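Local coordinates for protein type I site-specific restriction-modification system, R (Restriction) subunit (Vibrio vulnificus, PDB 3H1T) that probably couples ATP hydrolysis to DNA translocation as the motor and restriction subunit of a type I restriction enzyme, represented here by its N-terminal 590-residue fragment, at residues A[300-311]-A[328-339]. Residues are numbered along the deposited sequence; the frame is centred on the assembly and turned at random.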
ATOM      1  N   GLN A 300      -7.456  22.897  22.067  1.00 66.25           N
ATOM      2  CA  GLN A 300      -7.782  22.692  20.655  1.00 65.96           C
ATOM      3  C   GLN A 300      -6.549  22.867  19.774  1.00 65.55           C
ATOM      4  O   GLN A 300      -6.196  21.989  18.983  1.00 65.71           O
ATOM      5  CB  GLN A 300      -8.861  23.686  20.203  1.00 65.43           C
ATOM      6  CG  GLN A 300      -9.999  23.858  21.200  1.00 66.43           C
ATOM      7  CD  GLN A 300     -11.299  23.218  20.738  1.00 66.77           C
ATOM      8  OE1 GLN A 300     -12.017  22.598  21.531  1.00 68.09           O
ATOM      9  NE2 GLN A 300     -11.618  23.383  19.456  1.00 66.46           N
ATOM     10  N   ASP A 301      -5.889  24.006  19.935  1.00 64.72           N
ATOM     11  CA  ASP A 301      -4.711  24.346  19.155  1.00 63.56           C
ATOM     12  C   ASP A 301      -3.408  23.778  19.692  1.00 62.59           C
ATOM     13  O   ASP A 301      -2.344  24.381  19.513  1.00 63.76           O
ATOM     14  CB  ASP A 301      -4.602  25.865  19.051  1.00 72.24           C
ATOM     15  CG  ASP A 301      -4.557  26.538  20.414  1.00 73.70           C
ATOM     16  OD1 ASP A 301      -5.414  26.214  21.273  1.00 74.77           O
ATOM     17  OD2 ASP A 301      -3.675  27.400  20.624  1.00 76.08           O
ATOM     18  N   PHE A 302      -3.475  22.621  20.342  1.00 51.86           N
ATOM     19  CA  PHE A 302      -2.257  22.011  20.864  1.00 49.56           C
ATOM     20  C   PHE A 302      -1.405  21.579  19.672  1.00 48.70           C
ATOM     21  O   PHE A 302      -0.358  22.177  19.395  1.00 49.14           O
ATOM     22  CB  PHE A 302      -2.591  20.798  21.739  1.00 51.19           C
ATOM     23  CG  PHE A 302      -1.409  20.243  22.496  1.00 51.12           C
ATOM     24  CD1 PHE A 302      -0.743  21.023  23.439  1.00 50.90           C
ATOM     25  CD2 PHE A 302      -0.965  18.936  22.275  1.00 50.96           C
ATOM     26  CE1 PHE A 302       0.343  20.508  24.153  1.00 51.73           C
ATOM     27  CE2 PHE A 302       0.122  18.408  22.980  1.00 49.82           C
ATOM     28  CZ  PHE A 302       0.778  19.191  23.920  1.00 51.68           C
ATOM     29  N   PHE A 303      -1.881  20.559  18.951  1.00 46.33           N
ATOM     30  CA  PHE A 303      -1.186  19.991  17.786  1.00 42.87           C
ATOM     31  C   PHE A 303      -1.151  20.846  16.517  1.00 42.97           C
ATOM     32  O   PHE A 303      -2.074  21.613  16.230  1.00 41.97           O
ATOM     33  CB  PHE A 303      -1.809  18.645  17.412  1.00 43.32           C
ATOM     34  CG  PHE A 303      -1.938  17.688  18.554  1.00 42.79           C
ATOM     35  CD1 PHE A 303      -3.079  17.691  19.340  1.00 44.26           C
ATOM     36  CD2 PHE A 303      -0.938  16.760  18.824  1.00 43.20           C
ATOM     37  CE1 PHE A 303      -3.233  16.779  20.384  1.00 45.45           C
ATOM     38  CE2 PHE A 303      -1.083  15.840  19.866  1.00 44.01           C
ATOM     39  CZ  PHE A 303      -2.238  15.853  20.646  1.00 44.86           C
ATOM     40  N   ASP A 304      -0.080  20.692  15.745  1.00 49.53           N
ATOM     41  CA  ASP A 304       0.050  21.414  14.484  1.00 50.12           C
ATOM     42  C   ASP A 304      -0.404  20.453  13.384  1.00 49.05           C
ATOM     43  O   ASP A 304      -0.866  20.860  12.306  1.00 48.22           O
ATOM     44  CB  ASP A 304       1.508  21.814  14.227  1.00 46.34           C
ATOM     45  CG  ASP A 304       2.083  22.692  15.330  1.00 47.55           C
ATOM     46  OD1 ASP A 304       2.401  22.163  16.417  1.00 48.34           O
ATOM     47  OD2 ASP A 304       2.222  23.913  15.102  1.00 51.13           O
ATOM     48  N   LEU A 305      -0.268  19.168  13.687  1.00 38.03           N
ATOM     49  CA  LEU A 305      -0.597  18.112  12.757  1.00 35.64           C
ATOM     50  C   LEU A 305      -1.064  16.829  13.429  1.00 35.02           C
ATOM     51  O   LEU A 305      -0.592  16.455  14.505  1.00 35.47           O
ATOM     52  CB  LEU A 305       0.630  17.786  11.909  1.00 33.24           C
ATOM     53  CG  LEU A 305       0.438  16.679  10.872  1.00 32.10           C
ATOM     54  CD1 LEU A 305      -0.517  17.192   9.813  1.00 29.70           C
ATOM     55  CD2 LEU A 305       1.779  16.296  10.242  1.00 31.40           C
ATOM     56  N   ILE A 306      -2.000  16.168  12.763  1.00 37.50           N
ATOM     57  CA  ILE A 306      -2.551  14.906  13.207  1.00 37.23           C
ATOM     58  C   ILE A 306      -2.590  13.968  12.004  1.00 38.80           C
ATOM     59  O   ILE A 306      -3.081  14.343  10.935  1.00 39.17           O
ATOM     60  CB  ILE A 306      -3.987  15.072  13.708  1.00 41.89           C
ATOM     61  CG1 ILE A 306      -4.021  16.023  14.913  1.00 40.08           C
ATOM     62  CG2 ILE A 306      -4.574  13.692  14.039  1.00 41.92           C
ATOM     63  CD1 ILE A 306      -4.423  15.368  16.209  1.00 41.90           C
ATOM     64  N   ILE A 307      -2.072  12.755  12.174  1.00 32.39           N
ATOM     65  CA  ILE A 307      -2.065  11.771  11.096  1.00 31.92           C
ATOM     66  C   ILE A 307      -2.851  10.529  11.504  1.00 32.50           C
ATOM     67  O   ILE A 307      -2.561   9.914  12.529  1.00 33.58           O
ATOM     68  CB  ILE A 307      -0.604  11.396  10.715  1.00 30.48           C
ATOM     69  CG1 ILE A 307       0.075  12.609  10.066  1.00 27.05           C
ATOM     70  CG2 ILE A 307      -0.576  10.214   9.739  1.00 27.83           C
ATOM     71  CD1 ILE A 307       1.571  12.487   9.886  1.00 21.64           C
ATOM     72  N   ILE A 308      -3.848  10.163  10.705  1.00 34.62           N
ATOM     73  CA  ILE A 308      -4.684   9.007  11.014  1.00 36.74           C
ATOM     74  C   ILE A 308      -4.314   7.765  10.212  1.00 39.58           C
ATOM     75  O   ILE A 308      -4.287   7.793   8.980  1.00 37.39           O
ATOM     76  CB  ILE A 308      -6.161   9.336  10.767  1.00 34.71           C
ATOM     77  CG1 ILE A 308      -6.525  10.593  11.561  1.00 33.07           C
ATOM     78  CG2 ILE A 308      -7.041   8.135  11.144  1.00 34.61           C
ATOM     79  CD1 ILE A 308      -7.864  11.144  11.237  1.00 38.34           C
ATOM     80  N   ASP A 309      -4.046   6.678  10.931  1.00 40.51           N
ATOM     81  CA  ASP A 309      -3.661   5.400  10.342  1.00 42.12           C
ATOM     82  C   ASP A 309      -4.683   4.905   9.318  1.00 43.37           C
ATOM     83  O   ASP A 309      -4.306   4.523   8.213  1.00 44.18           O
ATOM     84  CB  ASP A 309      -3.491   4.361  11.452  1.00 74.94           C
ATOM     85  CG  ASP A 309      -2.676   3.147  11.016  1.00 79.42           C
ATOM     86  OD1 ASP A 309      -1.441   3.291  10.872  1.00 82.59           O
ATOM     87  OD2 ASP A 309      -3.267   2.052  10.826  1.00 81.12           O
ATOM     88  N   GLU A 310      -5.962   4.882   9.696  1.00 42.54           N
ATOM     89  CA  GLU A 310      -7.059   4.455   8.811  1.00 44.48           C
ATOM     90  C   GLU A 310      -8.300   5.278   9.118  1.00 46.10           C
ATOM     91  O   GLU A 310      -8.814   5.249  10.237  1.00 45.54           O
ATOM     92  CB  GLU A 310      -7.395   2.967   8.990  1.00 47.53           C
ATOM     93  CG  GLU A 310      -8.699   2.511   8.280  1.00 47.78           C
ATOM     94  CD  GLU A 310      -8.680   2.697   6.758  1.00 47.84           C
ATOM     95  OE1 GLU A 310      -7.819   2.093   6.077  1.00 47.62           O
ATOM     96  OE2 GLU A 310      -9.535   3.442   6.237  1.00 49.36           O
ATOM     97  N   CYS A 311      -8.788   5.981   8.100  1.00 61.09           N
ATOM     98  CA  CYS A 311      -9.952   6.851   8.228  1.00 63.63           C
ATOM     99  C   CYS A 311     -11.313   6.159   8.197  1.00 64.14           C
ATOM    100  O   CYS A 311     -12.311   6.733   8.624  1.00 65.22           O
ATOM    101  CB  CYS A 311      -9.892   7.918   7.144  1.00 60.88           C
ATOM    102  SG  CYS A 311      -8.392   8.913   7.234  1.00 64.39           S
ATOM    103  N   TYR A 328     -12.710  18.357  17.078  1.00 54.65           N
ATOM    104  CA  TYR A 328     -12.325  19.060  18.294  1.00 53.76           C
ATOM    105  C   TYR A 328     -10.954  19.663  18.050  1.00 53.54           C
ATOM    106  O   TYR A 328     -10.656  20.759  18.510  1.00 53.89           O
ATOM    107  CB  TYR A 328     -12.217  18.118  19.507  1.00 71.77           C
ATOM    108  CG  TYR A 328     -11.532  18.750  20.716  1.00 72.07           C
ATOM    109  CD1 TYR A 328     -10.136  18.769  20.836  1.00 72.70           C
ATOM    110  CD2 TYR A 328     -12.282  19.359  21.724  1.00 72.65           C
ATOM    111  CE1 TYR A 328      -9.508  19.377  21.935  1.00 74.22           C
ATOM    112  CE2 TYR A 328     -11.662  19.973  22.829  1.00 73.81           C
ATOM    113  CZ  TYR A 328     -10.283  19.975  22.927  1.00 74.52           C
ATOM    114  OH  TYR A 328      -9.685  20.562  24.019  1.00 76.07           O
ATOM    115  N   PHE A 329     -10.123  18.937  17.315  1.00 58.90           N
ATOM    116  CA  PHE A 329      -8.780  19.402  17.062  1.00 59.02           C
ATOM    117  C   PHE A 329      -8.547  20.225  15.816  1.00 58.81           C
ATOM    118  O   PHE A 329      -7.499  20.124  15.192  1.00 59.28           O
ATOM    119  CB  PHE A 329      -7.800  18.230  17.114  1.00 49.90           C
ATOM    120  CG  PHE A 329      -7.374  17.867  18.504  1.00 48.42           C
ATOM    121  CD1 PHE A 329      -6.853  18.847  19.351  1.00 47.71           C
ATOM    122  CD2 PHE A 329      -7.455  16.550  18.958  1.00 46.79           C
ATOM    123  CE1 PHE A 329      -6.415  18.532  20.625  1.00 46.96           C
ATOM    124  CE2 PHE A 329      -7.019  16.226  20.234  1.00 47.21           C
ATOM    125  CZ  PHE A 329      -6.500  17.215  21.068  1.00 46.65           C
ATOM    126  N   GLU A 330      -9.543  21.002  15.415  1.00 67.59           N
ATOM    127  CA  GLU A 330      -9.347  21.922  14.304  1.00 67.58           C
ATOM    128  C   GLU A 330      -8.694  23.019  15.151  1.00 68.86           C
ATOM    129  O   GLU A 330      -8.965  23.104  16.349  1.00 69.51           O
ATOM    130  CB  GLU A 330     -10.682  22.440  13.752  1.00 75.85           C
ATOM    131  CG  GLU A 330     -10.526  23.675  12.861  1.00 77.87           C
ATOM    132  CD  GLU A 330     -11.826  24.066  12.163  1.00 78.54           C
ATOM    133  OE1 GLU A 330     -12.733  23.210  12.039  1.00 80.80           O
ATOM    134  OE2 GLU A 330     -11.936  25.233  11.727  1.00 80.74           O
ATOM    135  N   PRO A 331      -7.827  23.857  14.570  1.00 75.76           N
ATOM    136  CA  PRO A 331      -7.383  23.936  13.179  1.00 75.23           C
ATOM    137  C   PRO A 331      -6.080  23.172  12.950  1.00 72.91           C
ATOM    138  O   PRO A 331      -5.228  23.617  12.172  1.00 74.81           O
ATOM    139  CB  PRO A 331      -7.184  25.444  12.949  1.00 62.90           C
ATOM    140  CG  PRO A 331      -7.474  26.114  14.347  1.00 62.43           C
ATOM    141  CD  PRO A 331      -7.307  25.000  15.332  1.00 62.42           C
ATOM    142  N   ALA A 332      -5.897  22.041  13.619  1.00 55.11           N
ATOM    143  CA  ALA A 332      -4.663  21.288  13.405  1.00 50.94           C
ATOM    144  C   ALA A 332      -4.739  20.687  12.009  1.00 48.15           C
ATOM    145  O   ALA A 332      -5.798  20.196  11.599  1.00 48.14           O
ATOM    146  CB  ALA A 332      -4.523  20.182  14.456  1.00 40.08           C
ATOM    147  N   PHE A 333      -3.637  20.749  11.263  1.00 35.51           N
ATOM    148  CA  PHE A 333      -3.632  20.173   9.920  1.00 31.64           C
ATOM    149  C   PHE A 333      -3.925  18.696  10.108  1.00 30.68           C
ATOM    150  O   PHE A 333      -3.448  18.083  11.068  1.00 28.87           O
ATOM    151  CB  PHE A 333      -2.278  20.333   9.224  1.00 31.90           C
ATOM    152  CG  PHE A 333      -2.095  21.656   8.530  1.00 34.11           C
ATOM    153  CD1 PHE A 333      -1.713  22.789   9.244  1.00 33.56           C
ATOM    154  CD2 PHE A 333      -2.290  21.768   7.153  1.00 35.33           C
ATOM    155  CE1 PHE A 333      -1.517  24.018   8.609  1.00 35.34           C
ATOM    156  CE2 PHE A 333      -2.099  23.008   6.491  1.00 36.90           C
ATOM    157  CZ  PHE A 333      -1.710  24.133   7.225  1.00 37.73           C
ATOM    158  N   GLN A 334      -4.703  18.121   9.197  1.00 37.44           N
ATOM    159  CA  GLN A 334      -5.064  16.715   9.302  1.00 38.25           C
ATOM    160  C   GLN A 334      -4.814  15.893   8.041  1.00 38.90           C
ATOM    161  O   GLN A 334      -5.326  16.226   6.968  1.00 39.23           O
ATOM    162  CB  GLN A 334      -6.540  16.615   9.704  1.00 39.71           C
ATOM    163  CG  GLN A 334      -6.834  17.168  11.099  1.00 39.92           C
ATOM    164  CD  GLN A 334      -8.312  17.306  11.379  1.00 39.46           C
ATOM    165  OE1 GLN A 334      -9.129  16.551  10.845  1.00 41.28           O
ATOM    166  NE2 GLN A 334      -8.671  18.265  12.231  1.00 40.45           N
ATOM    167  N   ILE A 335      -4.033  14.820   8.169  1.00 35.45           N
ATOM    168  CA  ILE A 335      -3.750  13.932   7.035  1.00 35.32           C
ATOM    169  C   ILE A 335      -4.362  12.571   7.308  1.00 33.21           C
ATOM    170  O   ILE A 335      -3.997  11.878   8.266  1.00 34.35           O
ATOM    171  CB  ILE A 335      -2.210  13.699   6.773  1.00 46.51           C
ATOM    172  CG1 ILE A 335      -1.592  14.916   6.094  1.00 46.61           C
ATOM    173  CG2 ILE A 335      -1.998  12.481   5.862  1.00 47.12           C
ATOM    174  CD1 ILE A 335      -1.550  16.091   6.982  1.00 50.54           C
ATOM    175  N   GLY A 336      -5.300  12.186   6.466  1.00 26.56           N
ATOM    176  CA  GLY A 336      -5.924  10.896   6.630  1.00 27.75           C
ATOM    177  C   GLY A 336      -5.406   9.881   5.625  1.00 28.89           C
ATOM    178  O   GLY A 336      -5.174  10.183   4.447  1.00 28.65           O
HETATM  179  N   MSE A 337      -5.203   8.657   6.090  1.00 32.37           N
HETATM  180  CA  MSE A 337      -4.743   7.597   5.214  1.00 30.28           C
HETATM  181  C   MSE A 337      -5.804   6.509   5.264  1.00 31.74           C
HETATM  182  O   MSE A 337      -6.378   6.246   6.319  1.00 30.04           O
HETATM  183  CB  MSE A 337      -3.389   7.064   5.683  1.00 44.07           C
HETATM  184  CG  MSE A 337      -2.357   8.156   5.943  1.00 48.93           C
HETATM  185 SE   MSE A 337      -0.536   7.527   6.000  1.00 59.34          SE
HETATM  186  CE  MSE A 337      -0.541   6.609   7.713  1.00 56.32           C
ATOM    187  N   THR A 338      -6.078   5.891   4.119  1.00 32.03           N
ATOM    188  CA  THR A 338      -7.073   4.835   4.035  1.00 31.54           C
ATOM    189  C   THR A 338      -6.529   3.777   3.099  1.00 29.24           C
ATOM    190  O   THR A 338      -5.678   4.070   2.265  1.00 31.28           O
ATOM    191  CB  THR A 338      -8.431   5.389   3.518  1.00 36.97           C
ATOM    192  OG1 THR A 338      -9.443   4.381   3.654  1.00 39.60           O
ATOM    193  CG2 THR A 338      -8.329   5.818   2.060  1.00 37.26           C
ATOM    194  N   ALA A 339      -6.995   2.544   3.234  1.00 29.38           N
ATOM    195  CA  ALA A 339      -6.504   1.465   2.384  1.00 30.38           C
ATOM    196  C   ALA A 339      -7.472   1.068   1.265  1.00 28.80           C
ATOM    197  O   ALA A 339      -7.145   0.249   0.417  1.00 28.11           O
ATOM    198  CB  ALA A 339      -6.167   0.247   3.248  1.00 36.88           C
TER
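Glu310 reaches across the C-terminal ends of two parallel strands to grip Thr338 and Ala339 with both carboxylate oxygens. Its CB bond points away from 328-339, and neither CB nor CG approaches that segment closely. CG lies anti to the backbone N (chi1 170°), and the bend that follows (chi2 61°) folds the carboxylate back across the gap. CD comes to 3.8 Å from Thr338 CA. At the tip, OE1 accepts the backbone N-H of Ala339 (OE1 to N, 3.0 Å), while OE2 accepts the hydroxyl of Thr338 (OE2 to OG1, 2.7 Å), each through its syn lone pair. A further bond from His312 N to OE2 helps fix the group's rotation.

The strands that lead into this corner, 305-308 and 333-338, run parallel, their axes 14° apart. Ile306 bonds to residues on both sides of Gln334: its N donates to Phe333 O, and its O receives Ile335 N at 3.0 Å, nearly straight. Beyond the strand end, Cys311 N donates to Met337 O at 3.0 Å, and Cys311 SG sits 3.2 Å from Gly336 CA, where no side chain intervenes. On the other face, Ile307 and Ile335 run side by side; helix 211-224 packs on Ile307, and Ile335 touches Ile203 of the next strand, 200-205. At the N-terminal end the packing is aromatic: the edge of Phe303 meets the face of Phe329 in a T-shaped stack, with Phe303 CE1 3.4 Å from Phe329 CZ.

Asp309-Glu310-Cys311-His312 forms the DExH box (motif II) of a superfamily 2 helicase-like RecA fold, and Thr338-Ala339 opens motif III. Two bonds from one carboxylate therefore tie these motifs directly, consistent with a route by which changes at the nucleotide site could be passed to motif III.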